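Local structure of glycosyl hydrolase family 2, TIM barrel domain protein (Parabacteroides merdae ATCC 43184, 6DXU) at residues A115-D120 / F184-G189; E175-D180 / K402-R407. The protein is a gut bacterial beta-glucuronidase of glycoside hydrolase family 2, which probably cleaves terminal glucuronic acid from beta-glucuronide conjugates. All blocks are in the same frame, centred on the assembly; numbering follows the deposited sequence.

In the fold
Contacts 1 and 2 lie about 13 Å apart, centre to centre, on the same side of the chain's centre. Both use the long loop between strands 162-169 and 194-199 of the sugar-binding domain. Along the chain their segments alternate: 115-120, 175-180, 184-189, then 402-407. Contact 1 ties the later part of this loop to the residues leading into strand 118-123, within the same domain; contact 2 joins its earlier part to helix 399-416 of the TIM barrel domain. The contacts touch directly, I186 packing on P178 and D180, and a sodium ion bound by M176 and P178 lies close to I186. One loop thus connects the beta domain with the catalytic barrel.

Contact 1. Residues A115-D120 / F184-G189; sequences AGQKTD and FNIYGG
The amide of Q117 reaches across to the backbone of Y187, while its flat end lies against the methyl branch of I186. The site belongs to the beta-sandwich sugar-binding domain of family 2, where the lead into strand 118-123 meets a long irregular loop. Q117 follows a cis peptide bond, and its chain bends at chi2 (-70°), which turns the amide toward 184-189. NE2 then donates to Y187 O at 2.8 Å, with the acceptor close to the amide plane and the donor in the carbonyl plane; the N-H...O angle is 165°. The side chains of Q117 and I186 cross at about a right angle, I186 CG2 resting 3.5 Å from Q117 CD. Glutamine suits this buried place because it offers a long apolar stem and an N-H at its end.

Next to it, G116 and G189 form a single antiparallel hydrogen-bonded pair, with G189 N to G116 O at 2.9 Å and G116 N to G189 O at 3.1 Å. Glycine fits both positions: a CB on G116 would run into Y187 O, and the backbone angles of G189 alone call for it. The ring of Y187 leads away from Q117, and its OH is held by D335. N185 CB sits over one face of that ring, toward its rim, 3.4 Å above the plane of Y187.

Contact 2. Residues E175-D180 / K402-R407; sequences EMIPSD and KKQARR. With NA (sodium ion), chain O.
Q404 grips I177 through both ends of its amide, much as a neighbouring strand would. OE1 accepts from I177 N at 2.9 Å, and NE2 donates to I177 O at 3.0 Å, the second bond being the more bent, with an N-H...O angle of 142°. The chain of Q404 runs out extended, CG anti to the backbone N (chi1 179°), which carries the amide from the helix to the loop. I177 lies alongside it in the opposite direction, its CG1 3.5 Å from Q404 CD, and M176 CG comes to 3.3 Å from Q404 OE1. This is the close-packed part, and it joins the sugar-binding domain to helix 399-416 of the TIM barrel. A leucine in place of Q404 would probably leave the buried I177 N and O without their mates.

Packing is slacker beyond the amide: I177 CD1 meets A405 CB at 4.1 Å, the small methyl leaving room for the isoleucine against the helix, where Y401 also touches it. On the E175 side a water fills in, 2.9 Å from both E175 O and Q404 OE1. At the far side of the loop, M176 O and P178 O bind the sodium ion, together with D173 O and two waters; one of these waters also donates to D180 OD2 at 2.7 Å.

Contact 1. Residues A115-D120 / F184-G189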
ATOM      1  N   ALA D 115      12.113 -24.411  -4.724  1.00 17.11           N
ATOM      2  CA  ALA D 115      11.917 -23.723  -5.997  1.00 18.29           C
ATOM      3  C   ALA D 115      12.595 -22.364  -5.922  1.00 21.12           C
ATOM      4  O   ALA D 115      12.564 -21.721  -4.871  1.00 21.09           O
ATOM      5  CB  ALA D 115      10.428 -23.546  -6.304  1.00 20.07           C
ATOM      6  N   GLY D 116      13.213 -21.931  -7.018  1.00 20.17           N
ATOM      7  CA  GLY D 116      14.045 -20.727  -7.021  1.00 20.47           C
ATOM      8  C   GLY D 116      13.465 -19.606  -7.874  1.00 18.69           C
ATOM      9  O   GLY D 116      13.030 -19.845  -9.004  1.00 19.37           O
ATOM     10  N   GLN D 117      13.477 -18.383  -7.336  1.00 18.94           N
ATOM     11  CA  GLN D 117      13.816 -18.034  -5.955  1.00 16.53           C
ATOM     12  C   GLN D 117      12.569 -17.474  -5.246  1.00 17.84           C
ATOM     13  O   GLN D 117      12.329 -17.724  -4.064  1.00 19.57           O
ATOM     14  CB  GLN D 117      14.943 -16.994  -5.918  1.00 17.86           C
ATOM     15  CG  GLN D 117      16.285 -17.498  -6.491  1.00 17.39           C
ATOM     16  CD  GLN D 117      16.933 -18.546  -5.602  1.00 20.51           C
ATOM     17  OE1 GLN D 117      16.932 -18.420  -4.379  1.00 21.20           O
ATOM     18  NE2 GLN D 117      17.499 -19.579  -6.214  1.00 16.99           N
ATOM     19  N   LYS D 118      11.799 -16.682  -5.987  1.00 16.63           N
ATOM     20  CA  LYS D 118      10.499 -16.192  -5.558  1.00 18.44           C
ATOM     21  C   LYS D 118       9.444 -16.918  -6.379  1.00 20.74           C
ATOM     22  O   LYS D 118       9.516 -16.927  -7.613  1.00 21.80           O
ATOM     23  CB  LYS D 118      10.383 -14.682  -5.763  1.00 17.15           C
ATOM     24  CG  LYS D 118      11.476 -13.856  -5.063  1.00 18.01           C
ATOM     25  CD  LYS D 118      11.097 -12.360  -5.059  1.00 19.69           C
ATOM     26  CE  LYS D 118      12.226 -11.515  -4.460  1.00 22.80           C
ATOM     27  NZ  LYS D 118      13.317 -11.241  -5.454  1.00 24.45           N
ATOM     28  N   THR D 119       8.477 -17.529  -5.705  1.00 17.99           N
ATOM     29  CA  THR D 119       7.491 -18.354  -6.386  1.00 18.80           C
ATOM     30  C   THR D 119       6.093 -17.867  -6.028  1.00 18.66           C
ATOM     31  O   THR D 119       5.832 -17.508  -4.880  1.00 18.91           O
ATOM     32  CB  THR D 119       7.667 -19.848  -6.005  1.00 17.60           C
ATOM     33  OG1 THR D 119       9.003 -20.266  -6.316  1.00 16.37           O
ATOM     34  CG2 THR D 119       6.672 -20.734  -6.753  1.00 16.02           C
ATOM     35  N   ASP D 120       5.206 -17.831  -7.023  1.00 17.81           N
ATOM     36  CA  ASP D 120       3.803 -17.506  -6.815  1.00 18.16           C
ATOM     37  C   ASP D 120       2.964 -18.585  -7.484  1.00 16.57           C
ATOM     38  O   ASP D 120       3.254 -18.999  -8.607  1.00 18.65           O
ATOM     39  CB  ASP D 120       3.456 -16.107  -7.358  1.00 18.24           C
ATOM     40  CG  ASP D 120       4.086 -15.004  -6.530  1.00 25.15           C
ATOM     41  OD1 ASP D 120       3.517 -14.652  -5.475  1.00 24.85           O
ATOM     42  OD2 ASP D 120       5.181 -14.537  -6.897  1.00 25.48           O
ATOM     43  N   PHE D 184      28.351 -19.238  -7.186  1.00 19.49           N
ATOM     44  CA  PHE D 184      27.464 -20.288  -7.680  1.00 18.64           C
ATOM     45  C   PHE D 184      26.256 -19.610  -8.305  1.00 21.08           C
ATOM     46  O   PHE D 184      25.975 -18.441  -8.035  1.00 18.37           O
ATOM     47  CB  PHE D 184      27.043 -21.284  -6.579  1.00 17.65           C
ATOM     48  CG  PHE D 184      26.234 -20.676  -5.439  1.00 20.15           C
ATOM     49  CD1 PHE D 184      26.870 -20.127  -4.333  1.00 20.83           C
ATOM     50  CD2 PHE D 184      24.845 -20.691  -5.466  1.00 20.02           C
ATOM     51  CE1 PHE D 184      26.136 -19.587  -3.287  1.00 19.17           C
ATOM     52  CE2 PHE D 184      24.095 -20.136  -4.418  1.00 20.79           C
ATOM     53  CZ  PHE D 184      24.747 -19.584  -3.333  1.00 19.80           C
ATOM     54  N   ASN D 185      25.558 -20.348  -9.162  1.00 19.99           N
ATOM     55  CA  ASN D 185      24.376 -19.810  -9.821  1.00 22.63           C
ATOM     56  C   ASN D 185      23.204 -19.757  -8.862  1.00 20.00           C
ATOM     57  O   ASN D 185      22.926 -20.731  -8.151  1.00 21.31           O
ATOM     58  CB  ASN D 185      23.984 -20.666 -11.020  1.00 18.96           C
ATOM     59  CG  ASN D 185      25.041 -20.665 -12.090  1.00 20.88           C
ATOM     60  OD1 ASN D 185      25.350 -19.632 -12.658  1.00 19.05           O
ATOM     61  ND2 ASN D 185      25.599 -21.825 -12.365  1.00 20.18           N
ATOM     62  N   ILE D 186      22.496 -18.631  -8.885  1.00 18.76           N
ATOM     63  CA  ILE D 186      21.244 -18.475  -8.143  1.00 16.70           C
ATOM     64  C   ILE D 186      20.148 -18.908  -9.108  1.00 15.36           C
ATOM     65  O   ILE D 186      19.585 -18.110  -9.871  1.00 15.72           O
ATOM     66  CB  ILE D 186      21.059 -17.053  -7.633  1.00 17.66           C
ATOM     67  CG1 ILE D 186      22.294 -16.660  -6.818  1.00 18.25           C
ATOM     68  CG2 ILE D 186      19.796 -16.959  -6.753  1.00 14.63           C
ATOM     69  CD1 ILE D 186      22.256 -15.218  -6.334  1.00 20.07           C
ATOM     70  N   TYR D 187      19.862 -20.193  -9.086  1.00 17.40           N
ATOM     71  CA  TYR D 187      19.095 -20.833 -10.143  1.00 17.27           C
ATOM     72  C   TYR D 187      17.612 -20.506 -10.031  1.00 17.39           C
ATOM     73  O   TYR D 187      17.108 -20.114  -8.972  1.00 17.80           O
ATOM     74  CB  TYR D 187      19.292 -22.340 -10.073  1.00 18.08           C
ATOM     75  CG  TYR D 187      20.545 -22.861 -10.727  1.00 20.74           C
ATOM     76  CD1 TYR D 187      20.905 -22.456 -12.020  1.00 20.49           C
ATOM     77  CD2 TYR D 187      21.332 -23.827 -10.091  1.00 21.01           C
ATOM     78  CE1 TYR D 187      22.046 -22.983 -12.646  1.00 20.99           C
ATOM     79  CE2 TYR D 187      22.476 -24.370 -10.716  1.00 20.76           C
ATOM     80  CZ  TYR D 187      22.817 -23.940 -11.982  1.00 21.81           C
ATOM     81  OH  TYR D 187      23.930 -24.457 -12.602  1.00 19.91           O
ATOM     82  N   GLY D 188      16.897 -20.699 -11.135  1.00 18.28           N
ATOM     83  CA  GLY D 188      15.469 -20.445 -11.177  1.00 21.31           C
ATOM     84  C   GLY D 188      14.705 -21.686 -11.588  1.00 18.03           C
ATOM     85  O   GLY D 188      15.219 -22.525 -12.335  1.00 16.38           O
ATOM     86  N   GLY D 189      13.485 -21.814 -11.069  1.00 17.82           N
ATOM     87  CA  GLY D 189      12.523 -22.786 -11.556  1.00 15.21           C
ATOM     88  C   GLY D 189      12.142 -23.829 -10.518  1.00 18.42           C
ATOM     89  O   GLY D 189      12.571 -23.801  -9.364  1.00 16.88           O
TER

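Contact 2. Residues E175-D180 / K402-R407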
ATOM      1  N   GLU D 175      18.343  -7.250  -2.154  1.00 15.61           N
ATOM      2  CA  GLU D 175      17.655  -7.374  -0.871  1.00 18.15           C
ATOM      3  C   GLU D 175      17.166  -8.786  -0.612  1.00 19.71           C
ATOM      4  O   GLU D 175      16.278  -8.981   0.225  1.00 20.62           O
ATOM      5  CB  GLU D 175      16.481  -6.389  -0.777  1.00 18.07           C
ATOM      6  CG  GLU D 175      16.877  -4.897  -0.831  1.00 22.05           C
ATOM      7  CD  GLU D 175      17.683  -4.471   0.398  1.00 27.72           C
ATOM      8  OE1 GLU D 175      17.643  -5.177   1.443  1.00 23.63           O
ATOM      9  OE2 GLU D 175      18.397  -3.448   0.306  1.00 26.07           O
ATOM     10  N   MET D 176      17.730  -9.769  -1.310  1.00 18.94           N
ATOM     11  CA  MET D 176      17.388 -11.171  -1.143  1.00 19.14           C
ATOM     12  C   MET D 176      18.680 -11.971  -1.043  1.00 20.01           C
ATOM     13  O   MET D 176      19.640 -11.683  -1.770  1.00 18.17           O
ATOM     14  CB  MET D 176      16.539 -11.664  -2.335  1.00 20.90           C
ATOM     15  CG  MET D 176      16.116 -13.136  -2.265  1.00 17.30           C
ATOM     16  SD  MET D 176      15.362 -13.686  -3.829  1.00 20.78           S
ATOM     17  CE  MET D 176      16.824 -13.876  -4.873  1.00 21.01           C
ATOM     18  N   ILE D 177      18.727 -12.936  -0.124  1.00 17.76           N
ATOM     19  CA  ILE D 177      19.895 -13.817  -0.067  1.00 17.97           C
ATOM     20  C   ILE D 177      19.602 -15.037  -0.929  1.00 16.68           C
ATOM     21  O   ILE D 177      18.429 -15.429  -1.049  1.00 19.40           O
ATOM     22  CB  ILE D 177      20.257 -14.225   1.369  1.00 16.03           C
ATOM     23  CG1 ILE D 177      19.124 -15.011   2.037  1.00 17.27           C
ATOM     24  CG2 ILE D 177      20.616 -12.982   2.172  1.00 15.78           C
ATOM     25  CD1 ILE D 177      19.543 -15.685   3.395  1.00 18.56           C
ATOM     26  N   PRO D 178      20.617 -15.649  -1.578  1.00 15.74           N
ATOM     27  CA  PRO D 178      22.034 -15.252  -1.543  1.00 15.63           C
ATOM     28  C   PRO D 178      22.369 -14.069  -2.455  1.00 19.87           C
ATOM     29  O   PRO D 178      21.538 -13.623  -3.250  1.00 18.44           O
ATOM     30  CB  PRO D 178      22.755 -16.499  -2.068  1.00 18.08           C
ATOM     31  CG  PRO D 178      21.788 -17.076  -3.046  1.00 17.49           C
ATOM     32  CD  PRO D 178      20.412 -16.829  -2.442  1.00 16.83           C
ATOM     33  N   SER D 179      23.607 -13.600  -2.333  1.00 19.00           N
ATOM     34  CA  SER D 179      24.125 -12.497  -3.130  1.00 19.23           C
ATOM     35  C   SER D 179      24.622 -12.987  -4.484  1.00 18.04           C
ATOM     36  O   SER D 179      25.233 -14.058  -4.585  1.00 16.98           O
ATOM     37  CB  SER D 179      25.280 -11.827  -2.383  1.00 20.24           C
ATOM     38  OG  SER D 179      25.999 -10.952  -3.236  1.00 20.41           O
ATOM     39  N   ASP D 180      24.396 -12.177  -5.523  1.00 18.92           N
ATOM     40  CA  ASP D 180      24.978 -12.461  -6.831  1.00 20.53           C
ATOM     41  C   ASP D 180      26.492 -12.331  -6.841  1.00 16.29           C
ATOM     42  O   ASP D 180      27.115 -12.635  -7.860  1.00 17.26           O
ATOM     43  CB  ASP D 180      24.363 -11.531  -7.900  1.00 19.31           C
ATOM     44  CG  ASP D 180      22.961 -11.982  -8.317  1.00 19.84           C
ATOM     45  OD1 ASP D 180      22.849 -13.045  -8.968  1.00 20.31           O
ATOM     46  OD2 ASP D 180      21.978 -11.306  -7.963  1.00 20.12           O
ATOM     47  N   LYS D 402      16.650  -9.250   6.108  1.00 19.38           N
ATOM     48  CA  LYS D 402      16.806  -9.864   7.422  1.00 19.39           C
ATOM     49  C   LYS D 402      15.659 -10.812   7.732  1.00 18.74           C
ATOM     50  O   LYS D 402      15.876 -11.910   8.261  1.00 18.65           O
ATOM     51  CB  LYS D 402      16.895  -8.776   8.487  1.00 19.86           C
ATOM     52  CG  LYS D 402      18.209  -8.018   8.506  1.00 23.80           C
ATOM     53  CD  LYS D 402      18.145  -7.008   9.647  1.00 28.77           C
ATOM     54  CE  LYS D 402      19.031  -5.829   9.421  1.00 37.62           C
ATOM     55  NZ  LYS D 402      18.382  -4.859   8.544  1.00 40.32           N
ATOM     56  N   LYS D 403      14.430 -10.419   7.398  1.00 16.83           N
ATOM     57  CA  LYS D 403      13.310 -11.316   7.664  1.00 19.94           C
ATOM     58  C   LYS D 403      13.483 -12.608   6.883  1.00 22.00           C
ATOM     59  O   LYS D 403      13.203 -13.696   7.398  1.00 18.43           O
ATOM     60  CB  LYS D 403      11.983 -10.644   7.307  1.00 22.96           C
ATOM     61  CG  LYS D 403      11.463  -9.698   8.382  1.00 33.56           C
ATOM     62  CD  LYS D 403      10.167  -9.015   7.948  1.00 32.03           C
ATOM     63  CE  LYS D 403       9.749  -7.926   8.934  1.00 49.68           C
ATOM     64  NZ  LYS D 403       8.622  -7.103   8.391  1.00 51.41           N
ATOM     65  N   GLN D 404      13.998 -12.514   5.652  1.00 18.74           N
ATOM     66  CA  GLN D 404      14.244 -13.725   4.876  1.00 18.68           C
ATOM     67  C   GLN D 404      15.285 -14.613   5.543  1.00 16.92           C
ATOM     68  O   GLN D 404      15.120 -15.837   5.600  1.00 17.12           O
ATOM     69  CB  GLN D 404      14.692 -13.383   3.451  1.00 18.43           C
ATOM     70  CG  GLN D 404      14.971 -14.653   2.640  1.00 16.20           C
ATOM     71  CD  GLN D 404      15.741 -14.413   1.351  1.00 21.31           C
ATOM     72  OE1 GLN D 404      16.154 -13.292   1.049  1.00 17.25           O
ATOM     73  NE2 GLN D 404      15.947 -15.482   0.590  1.00 18.43           N
ATOM     74  N   ALA D 405      16.385 -14.024   6.028  1.00 17.84           N
ATOM     75  CA  ALA D 405      17.424 -14.836   6.653  1.00 17.88           C
ATOM     76  C   ALA D 405      16.900 -15.553   7.896  1.00 18.52           C
ATOM     77  O   ALA D 405      17.144 -16.753   8.078  1.00 18.94           O
ATOM     78  CB  ALA D 405      18.637 -13.972   6.998  1.00 18.39           C
ATOM     79  N   ARG D 406      16.195 -14.827   8.773  1.00 20.29           N
ATOM     80  CA  ARG D 406      15.610 -15.443   9.961  1.00 19.40           C
ATOM     81  C   ARG D 406      14.675 -16.581   9.581  1.00 20.33           C
ATOM     82  O   ARG D 406      14.677 -17.650  10.208  1.00 18.64           O
ATOM     83  CB  ARG D 406      14.830 -14.398  10.775  1.00 19.19           C
ATOM     84  CG  ARG D 406      15.676 -13.298  11.400  1.00 26.84           C
ATOM     85  CD  ARG D 406      14.802 -12.355  12.269  1.00 28.30           C
ATOM     86  NE  ARG D 406      15.510 -11.118  12.600  1.00 34.06           N
ATOM     87  CZ  ARG D 406      15.215  -9.911  12.103  1.00 31.65           C
ATOM     88  NH1 ARG D 406      14.201  -9.754  11.260  1.00 29.11           N
ATOM     89  NH2 ARG D 406      15.936  -8.850  12.461  1.00 30.59           N
ATOM     90  N   ARG D 407      13.828 -16.338   8.581  1.00 18.13           N
ATOM     91  CA  ARG D 407      12.845 -17.334   8.167  1.00 16.67           C
ATOM     92  C   ARG D 407      13.521 -18.582   7.625  1.00 18.55           C
ATOM     93  O   ARG D 407      13.096 -19.706   7.920  1.00 17.94           O
ATOM     94  CB  ARG D 407      11.915 -16.729   7.117  1.00 18.33           C
ATOM     95  CG  ARG D 407      10.858 -17.689   6.596  1.00 19.06           C
ATOM     96  CD  ARG D 407       9.895 -16.961   5.644  1.00 23.37           C
ATOM     97  NE  ARG D 407      10.556 -16.515   4.409  1.00 23.52           N
ATOM     98  CZ  ARG D 407      10.747 -15.241   4.067  1.00 23.81           C
ATOM     99  NH1 ARG D 407      10.320 -14.261   4.858  1.00 24.24           N
ATOM    100  NH2 ARG D 407      11.346 -14.939   2.917  1.00 19.83           N
TER
HETATM  101 NA    NA O 904      20.593 -11.443  -3.998  1.00 21.18          NA
HETATM  102  O   HOH W   1      14.314 -11.131   0.579  1.00 24.60           O
HETATM  103  O   HOH W   2      22.510 -10.080  -4.649  1.00 17.62           O
HETATM  104  O   HOH W   3      20.026 -12.071  -6.211  1.00 19.78           O